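Local structure of glycoside hydrolase family protein (Novosphingobium sp. PP1Y, 6Q2F) at residues P400-P409 and G537-Q545; T791-T802 and T818-S829. The protein is an alpha-L-rhamnosidase, a glycoside hydrolase that probably removes terminal alpha-L-rhamnose units from glycosides. All blocks are in the same frame, centred on the assembly; numbering follows the deposited sequence.

Contact 1: P400-P409 and G537-Q545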
# COMPACT_ATOMS: atom_id res chain seq x y z
N PRO A 400 -1.96 -33.24 -0.08
CA PRO A 400 -2.10 -34.57 -0.67
C PRO A 400 -3.46 -35.14 -0.31
O PRO A 400 -4.07 -34.77 0.70
CB PRO A 400 -0.97 -35.37 -0.02
CG PRO A 400 -0.79 -34.72 1.31
CD PRO A 400 -1.04 -33.25 1.08
N HIS A 401 -3.95 -36.02 -1.17
CA HIS A 401 -5.28 -36.59 -0.98
C HIS A 401 -5.25 -37.93 -0.26
O HIS A 401 -6.16 -38.75 -0.44
CB HIS A 401 -5.97 -36.71 -2.34
CG HIS A 401 -6.05 -35.41 -3.08
ND1 HIS A 401 -6.50 -34.24 -2.50
CD2 HIS A 401 -5.72 -35.08 -4.36
CE1 HIS A 401 -6.46 -33.26 -3.38
NE2 HIS A 401 -5.99 -33.74 -4.51
N ASP A 402 -4.24 -38.16 0.58
CA ASP A 402 -3.93 -39.47 1.16
C ASP A 402 -4.93 -39.94 2.21
O ASP A 402 -4.75 -41.04 2.74
CB ASP A 402 -2.53 -39.44 1.77
CG ASP A 402 -2.30 -38.23 2.66
OD1 ASP A 402 -3.27 -37.53 2.99
OD2 ASP A 402 -1.13 -38.00 3.04
N ASN A 403 -5.96 -39.16 2.55
CA ASN A 403 -7.03 -39.60 3.46
C ASN A 403 -6.51 -40.00 4.84
O ASN A 403 -7.09 -40.87 5.50
CB ASN A 403 -7.83 -40.75 2.84
CG ASN A 403 -8.54 -40.34 1.57
OD1 ASN A 403 -8.25 -40.86 0.48
ND2 ASN A 403 -9.48 -39.40 1.69
N VAL A 404 -5.42 -39.38 5.29
CA VAL A 404 -4.88 -39.69 6.61
C VAL A 404 -5.64 -38.90 7.67
O VAL A 404 -6.29 -37.89 7.40
CB VAL A 404 -3.37 -39.40 6.67
CG1 VAL A 404 -2.64 -40.08 5.53
CG2 VAL A 404 -3.12 -37.92 6.63
N THR A 405 -5.56 -39.38 8.91
CA THR A 405 -6.08 -38.68 10.07
C THR A 405 -5.01 -38.70 11.14
O THR A 405 -4.40 -39.74 11.38
CB THR A 405 -7.37 -39.31 10.59
OG1 THR A 405 -8.39 -39.15 9.60
CG2 THR A 405 -7.82 -38.64 11.87
N GLY A 406 -4.77 -37.55 11.77
CA GLY A 406 -3.71 -37.46 12.75
C GLY A 406 -4.19 -37.67 14.17
O GLY A 406 -5.04 -38.53 14.43
N VAL A 407 -3.64 -36.88 15.10
CA VAL A 407 -4.00 -37.00 16.50
C VAL A 407 -5.46 -36.64 16.70
O VAL A 407 -5.96 -35.64 16.14
CB VAL A 407 -3.10 -36.09 17.35
CG1 VAL A 407 -3.52 -36.12 18.81
CG2 VAL A 407 -1.62 -36.48 17.19
N ASP A 408 -6.16 -37.44 17.49
CA ASP A 408 -7.53 -37.10 17.87
C ASP A 408 -7.50 -35.89 18.80
O ASP A 408 -6.83 -35.94 19.83
CB ASP A 408 -8.22 -38.29 18.56
CG ASP A 408 -9.71 -38.08 18.76
OD1 ASP A 408 -10.14 -36.91 18.90
OD2 ASP A 408 -10.46 -39.07 18.76
N PRO A 409 -8.18 -34.80 18.46
CA PRO A 409 -8.16 -33.62 19.35
C PRO A 409 -8.60 -33.94 20.77
O PRO A 409 -8.00 -33.42 21.73
CB PRO A 409 -9.13 -32.64 18.68
CG PRO A 409 -9.42 -33.18 17.34
CD PRO A 409 -9.04 -34.61 17.28
N GLY A 537 3.53 -28.71 13.29
CA GLY A 537 3.66 -29.73 12.28
C GLY A 537 2.88 -31.00 12.55
O GLY A 537 2.72 -31.81 11.62
N THR A 538 2.39 -31.21 13.77
CA THR A 538 1.72 -32.46 14.10
C THR A 538 0.28 -32.41 13.60
O THR A 538 -0.52 -31.59 14.07
CB THR A 538 1.75 -32.72 15.61
OG1 THR A 538 3.09 -32.99 16.01
CG2 THR A 538 0.87 -33.93 15.95
N LEU A 539 -0.05 -33.29 12.67
CA LEU A 539 -1.41 -33.36 12.16
C LEU A 539 -2.38 -33.70 13.28
O LEU A 539 -2.17 -34.65 14.03
CB LEU A 539 -1.51 -34.41 11.05
CG LEU A 539 -2.88 -34.53 10.39
CD1 LEU A 539 -3.32 -33.22 9.77
CD2 LEU A 539 -2.86 -35.63 9.34
N VAL A 540 -3.43 -32.89 13.41
CA VAL A 540 -4.51 -33.12 14.36
C VAL A 540 -5.78 -33.31 13.54
O VAL A 540 -6.10 -32.47 12.70
CB VAL A 540 -4.67 -31.96 15.35
CG1 VAL A 540 -5.74 -32.28 16.40
CG2 VAL A 540 -3.33 -31.65 16.02
N GLY A 541 -6.48 -34.43 13.77
CA GLY A 541 -7.64 -34.76 12.96
C GLY A 541 -7.25 -34.91 11.50
O GLY A 541 -6.11 -35.25 11.17
N THR A 542 -8.21 -34.66 10.62
CA THR A 542 -7.93 -34.75 9.19
C THR A 542 -7.09 -33.56 8.76
O THR A 542 -7.01 -32.54 9.45
CB THR A 542 -9.23 -34.77 8.39
OG1 THR A 542 -9.87 -33.49 8.50
CG2 THR A 542 -10.19 -35.84 8.96
N ARG A 543 -6.45 -33.69 7.59
CA ARG A 543 -5.70 -32.57 7.03
C ARG A 543 -6.57 -31.34 6.90
O ARG A 543 -6.12 -30.21 7.13
CB ARG A 543 -5.10 -32.93 5.67
CG ARG A 543 -3.99 -33.97 5.70
CD ARG A 543 -3.30 -34.03 4.33
NE ARG A 543 -2.28 -35.08 4.30
CZ ARG A 543 -1.07 -34.95 4.81
NH1 ARG A 543 -0.71 -33.81 5.39
NH2 ARG A 543 -0.20 -35.95 4.75
N GLU A 544 -7.84 -31.53 6.52
CA GLU A 544 -8.73 -30.39 6.33
C GLU A 544 -9.02 -29.70 7.66
O GLU A 544 -9.03 -28.47 7.73
CB GLU A 544 -10.02 -30.85 5.64
CG GLU A 544 -11.00 -29.71 5.28
CD GLU A 544 -10.39 -28.63 4.37
OE1 GLU A 544 -9.48 -28.93 3.58
OE2 GLU A 544 -10.85 -27.47 4.45
N GLN A 545 -9.26 -30.47 8.72
CA GLN A 545 -9.50 -29.89 10.03
C GLN A 545 -8.30 -29.10 10.53
O GLN A 545 -8.45 -28.01 11.10
CB GLN A 545 -9.86 -30.98 11.03
CG GLN A 545 -11.23 -31.58 10.88
CD GLN A 545 -11.38 -32.79 11.80
OE1 GLN A 545 -10.55 -33.69 11.78
NE2 GLN A 545 -12.41 -32.78 12.64
O HOH W 1 -6.87 -36.00 5.76

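Contact 2: T791-T802 and T818-S829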
# COMPACT_ATOMS: atom_id res chain seq x y z
N THR A 791 -26.05 -3.77 -5.21
CA THR A 791 -25.79 -5.20 -5.10
C THR A 791 -24.45 -5.44 -4.43
O THR A 791 -23.57 -4.57 -4.40
CB THR A 791 -25.79 -5.87 -6.47
OG1 THR A 791 -25.66 -7.29 -6.30
CG2 THR A 791 -24.61 -5.38 -7.28
N ILE A 792 -24.31 -6.64 -3.87
CA ILE A 792 -23.04 -7.20 -3.43
C ILE A 792 -22.56 -8.10 -4.54
O ILE A 792 -23.35 -8.89 -5.09
CB ILE A 792 -23.20 -7.99 -2.12
CG1 ILE A 792 -23.43 -7.04 -0.94
CG2 ILE A 792 -21.98 -8.87 -1.87
CD1 ILE A 792 -23.88 -7.75 0.34
N TYR A 793 -21.29 -8.01 -4.88
CA TYR A 793 -20.68 -8.93 -5.84
C TYR A 793 -19.74 -9.87 -5.10
O TYR A 793 -18.93 -9.42 -4.29
CB TYR A 793 -19.93 -8.15 -6.92
CG TYR A 793 -19.27 -9.05 -7.91
CD1 TYR A 793 -20.00 -9.60 -8.96
CD2 TYR A 793 -17.91 -9.35 -7.81
CE1 TYR A 793 -19.40 -10.44 -9.88
CE2 TYR A 793 -17.31 -10.19 -8.73
CZ TYR A 793 -18.05 -10.74 -9.76
OH TYR A 793 -17.46 -11.59 -10.67
N LEU A 794 -19.85 -11.17 -5.38
CA LEU A 794 -18.98 -12.15 -4.72
C LEU A 794 -17.75 -12.35 -5.58
O LEU A 794 -17.79 -13.07 -6.59
CB LEU A 794 -19.72 -13.47 -4.48
CG LEU A 794 -20.99 -13.34 -3.65
CD1 LEU A 794 -21.58 -14.70 -3.43
CD2 LEU A 794 -20.70 -12.66 -2.31
N GLY A 795 -16.65 -11.72 -5.19
CA GLY A 795 -15.41 -11.83 -5.94
C GLY A 795 -14.27 -12.28 -5.06
O GLY A 795 -14.50 -12.88 -4.00
N GLY A 796 -13.04 -11.99 -5.47
CA GLY A 796 -11.89 -12.29 -4.64
C GLY A 796 -11.82 -13.77 -4.31
O GLY A 796 -11.89 -14.63 -5.19
N SER A 797 -11.70 -14.07 -3.01
CA SER A 797 -11.59 -15.45 -2.55
C SER A 797 -12.90 -15.97 -1.98
O SER A 797 -12.89 -16.93 -1.19
CB SER A 797 -10.49 -15.56 -1.50
OG SER A 797 -10.87 -14.91 -0.30
N SER A 798 -14.03 -15.37 -2.36
CA SER A 798 -15.28 -15.64 -1.66
C SER A 798 -15.90 -16.98 -2.01
O SER A 798 -16.90 -17.36 -1.40
CB SER A 798 -16.28 -14.52 -1.93
OG SER A 798 -16.50 -14.42 -3.31
N SER A 799 -15.32 -17.73 -2.96
CA SER A 799 -15.72 -19.12 -3.12
C SER A 799 -15.49 -19.93 -1.84
O SER A 799 -16.13 -20.97 -1.66
CB SER A 799 -14.97 -19.77 -4.28
OG SER A 799 -13.64 -20.09 -3.91
N HIS A 800 -14.61 -19.49 -0.95
CA HIS A 800 -14.54 -20.01 0.40
C HIS A 800 -15.20 -18.98 1.30
O HIS A 800 -14.72 -17.84 1.41
CB HIS A 800 -13.10 -20.26 0.86
CG HIS A 800 -12.42 -21.38 0.14
ND1 HIS A 800 -12.15 -21.34 -1.22
CD2 HIS A 800 -11.91 -22.55 0.59
CE1 HIS A 800 -11.52 -22.45 -1.57
NE2 HIS A 800 -11.36 -23.20 -0.49
N MSE A 801 -16.29 -19.37 1.94
CA MSE A 801 -17.04 -18.45 2.76
C MSE A 801 -17.45 -19.10 4.07
O MSE A 801 -17.84 -20.26 4.13
CB MSE A 801 -18.28 -17.96 2.00
CG MSE A 801 -19.05 -16.87 2.72
SE MSE A 801 -20.63 -16.40 1.69
CE MSE A 801 -19.74 -15.61 0.17
N THR A 802 -17.35 -18.31 5.12
CA THR A 802 -17.64 -18.80 6.45
C THR A 802 -19.15 -18.76 6.72
O THR A 802 -19.91 -18.04 6.05
CB THR A 802 -16.84 -17.95 7.44
OG1 THR A 802 -16.63 -18.68 8.64
CG2 THR A 802 -17.55 -16.65 7.73
N THR A 818 -29.87 -7.62 -3.30
CA THR A 818 -29.43 -8.42 -4.43
C THR A 818 -27.97 -8.81 -4.26
O THR A 818 -27.13 -7.97 -3.91
CB THR A 818 -29.62 -7.65 -5.74
OG1 THR A 818 -30.98 -7.18 -5.81
CG2 THR A 818 -29.32 -8.53 -6.94
N VAL A 819 -27.67 -10.08 -4.52
CA VAL A 819 -26.30 -10.59 -4.53
C VAL A 819 -26.02 -11.14 -5.92
O VAL A 819 -26.83 -11.89 -6.47
CB VAL A 819 -26.07 -11.69 -3.47
CG1 VAL A 819 -24.77 -12.44 -3.76
CG2 VAL A 819 -26.05 -11.09 -2.10
N VAL A 820 -24.88 -10.75 -6.48
CA VAL A 820 -24.40 -11.28 -7.75
C VAL A 820 -23.18 -12.13 -7.46
O VAL A 820 -22.16 -11.62 -6.95
CB VAL A 820 -24.05 -10.15 -8.73
CG1 VAL A 820 -23.52 -10.73 -10.05
CG2 VAL A 820 -25.26 -9.26 -8.93
N GLY A 821 -23.26 -13.41 -7.79
CA GLY A 821 -22.13 -14.29 -7.59
C GLY A 821 -22.57 -15.73 -7.57
O GLY A 821 -23.75 -16.06 -7.41
N LYS A 822 -21.59 -16.61 -7.71
CA LYS A 822 -21.85 -18.04 -7.68
C LYS A 822 -21.68 -18.57 -6.26
O LYS A 822 -20.99 -17.98 -5.42
CB LYS A 822 -20.94 -18.77 -8.67
CG LYS A 822 -21.39 -18.53 -10.11
CD LYS A 822 -20.44 -19.11 -11.15
CE LYS A 822 -20.98 -18.84 -12.55
NZ LYS A 822 -20.00 -19.17 -13.63
N ALA A 823 -22.34 -19.70 -6.01
CA ALA A 823 -22.37 -20.26 -4.67
C ALA A 823 -20.96 -20.58 -4.19
O ALA A 823 -20.16 -21.14 -4.94
CB ALA A 823 -23.24 -21.53 -4.66
N PRO A 824 -20.63 -20.26 -2.94
CA PRO A 824 -19.35 -20.71 -2.39
C PRO A 824 -19.30 -22.23 -2.31
O PRO A 824 -20.34 -22.90 -2.29
CB PRO A 824 -19.33 -20.09 -1.00
CG PRO A 824 -20.76 -20.05 -0.62
CD PRO A 824 -21.48 -19.66 -1.89
N ILE A 825 -18.09 -22.77 -2.28
CA ILE A 825 -17.91 -24.22 -2.34
C ILE A 825 -17.53 -24.81 -0.99
O ILE A 825 -17.65 -26.03 -0.82
CB ILE A 825 -16.86 -24.62 -3.39
CG1 ILE A 825 -15.48 -24.11 -3.00
CG2 ILE A 825 -17.24 -24.07 -4.77
CD1 ILE A 825 -14.42 -24.45 -4.01
N ALA A 826 -17.07 -24.01 -0.03
CA ALA A 826 -16.67 -24.56 1.26
C ALA A 826 -16.55 -23.43 2.27
O ALA A 826 -16.42 -22.26 1.92
CB ALA A 826 -15.33 -25.30 1.15
N THR A 827 -16.63 -23.85 3.68
CA THR A 827 -16.10 -22.84 4.59
C THR A 827 -14.61 -23.09 4.83
O THR A 827 -14.17 -24.24 4.82
CB THR A 827 -16.82 -22.86 5.94
OG1 THR A 827 -16.13 -22.00 6.85
CG2 THR A 827 -16.85 -24.28 6.56
N PRO A 828 -13.84 -22.02 5.04
CA PRO A 828 -12.43 -22.19 5.43
C PRO A 828 -12.21 -22.39 6.92
O PRO A 828 -11.06 -22.62 7.34
CB PRO A 828 -11.79 -20.87 4.98
CG PRO A 828 -12.88 -19.89 5.25
CD PRO A 828 -14.18 -20.60 4.83
N SER A 829 -13.26 -22.28 7.74
CA SER A 829 -13.15 -22.22 9.19
C SER A 829 -13.74 -23.48 9.83
O SER A 829 -14.59 -24.15 9.26
CB SER A 829 -13.86 -20.97 9.72
OG SER A 829 -13.91 -20.95 11.13

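Contact 1: P400-P409 and G537-Q545
Arg543 grips the carboxylate of Asp402 side-on in a salt bridge. NE donates to OD1 of Asp402 at 2.9 Å along a nearly straight line (171°), and NH2 of Arg543 reaches OD2 of Asp402 at 2.8 Å. Each oxygen uses its syn lone pair, and the two flat groups are nearly coplanar, 18° apart. The arginine chain runs extended from CG to NE, which carries the guanidinium to the acid. CG of Pro400 rests over one guanidinium face, 3.4 Å from Arg543 NE. Ser319 and the carbonyl of Leu378 take further guanidinium N-H groups, fixing its rotation.

Three backbone bonds join the loops farther along: Gly406 N to Gly541 O (2.7 Å), Val407 N to Leu539 O (2.9 Å) and Gly541 N to Val407 O (2.7 Å). A water links Val404 O to Arg543 N.

Apolar contacts flank these bonds. CG2 of Val404 meets CD2 of Leu539 at 3.6 Å, and the Pro409 ring lies against CG1 of Val540.

Thr542 and Gln545 form a capping box that starts helix 543-575. The loop between helix 382-385 and strand 413-414 thus lies across the start of this long helix, with Phe214 of strand 206-217 touching Val407 and Thr538.

Contact 2: T791-T802 and T818-S829
Strands 791-794 and 818-820 are the parallel neighbours of a right-handed beta-alpha-beta unit whose connection is helix 803-814. Three backbone bonds hold them: Ile792 N to Thr818 O (3.1 Å), Val820 N to Ile792 O (2.8 Å, almost straight at 177°) and Leu794 N to Val820 O (2.8 Å). On one face, CD1 of Tyr793 meets CG1 of Val820 at 3.9 Å; with CG anti to the backbone N (chi1 179°), the ring lies beside this valine, and its OH bonds to Gln866. Replacing Tyr793 with an alanine would probably open a gap beside Val820 and deprive Gln866 of its hydroxyl partner. CG1 of Val819 packs against CG and CD1 of Leu794.

Beyond the strands the register shifts by one residue and the chains pair again. Ile825 N donates to Ser799 O at 2.7 Å, and Met801 N to Ala826 O at 2.9 Å. CB of Met801, a selenomethionine, touches CB of Pro824 at 3.8 Å. In the second segment, Thr827 OG1 accepts from Ser829 N in an ST turn.

Main-chain bonds therefore supply most of the polar pairing between these largely buried segments, while hydrocarbon side chains fill the spaces beside them.

Contact 1 precedes contact 2 along the chain, and the two follow in series without interleaving. Their centres are 26 Å apart and their nearest atoms about 5 Å apart, so they do not touch, although both lie on the same side of the chain's centre. Helix 543-575 connects their surroundings: contact 1 contains its first residues, Arg543 to Gln545, Gln545 O bonds to Asn830 just after contact 2, and Asp552 farther along the helix bonds to Ser829. Contact 1 ties a loop to the start of that helix, whereas contact 2 belongs to the mixed sheet containing strand 734-737. The helix thus bridges separate parts of the rhamnosidase, and neither contact includes the residues that bind the sodium ion.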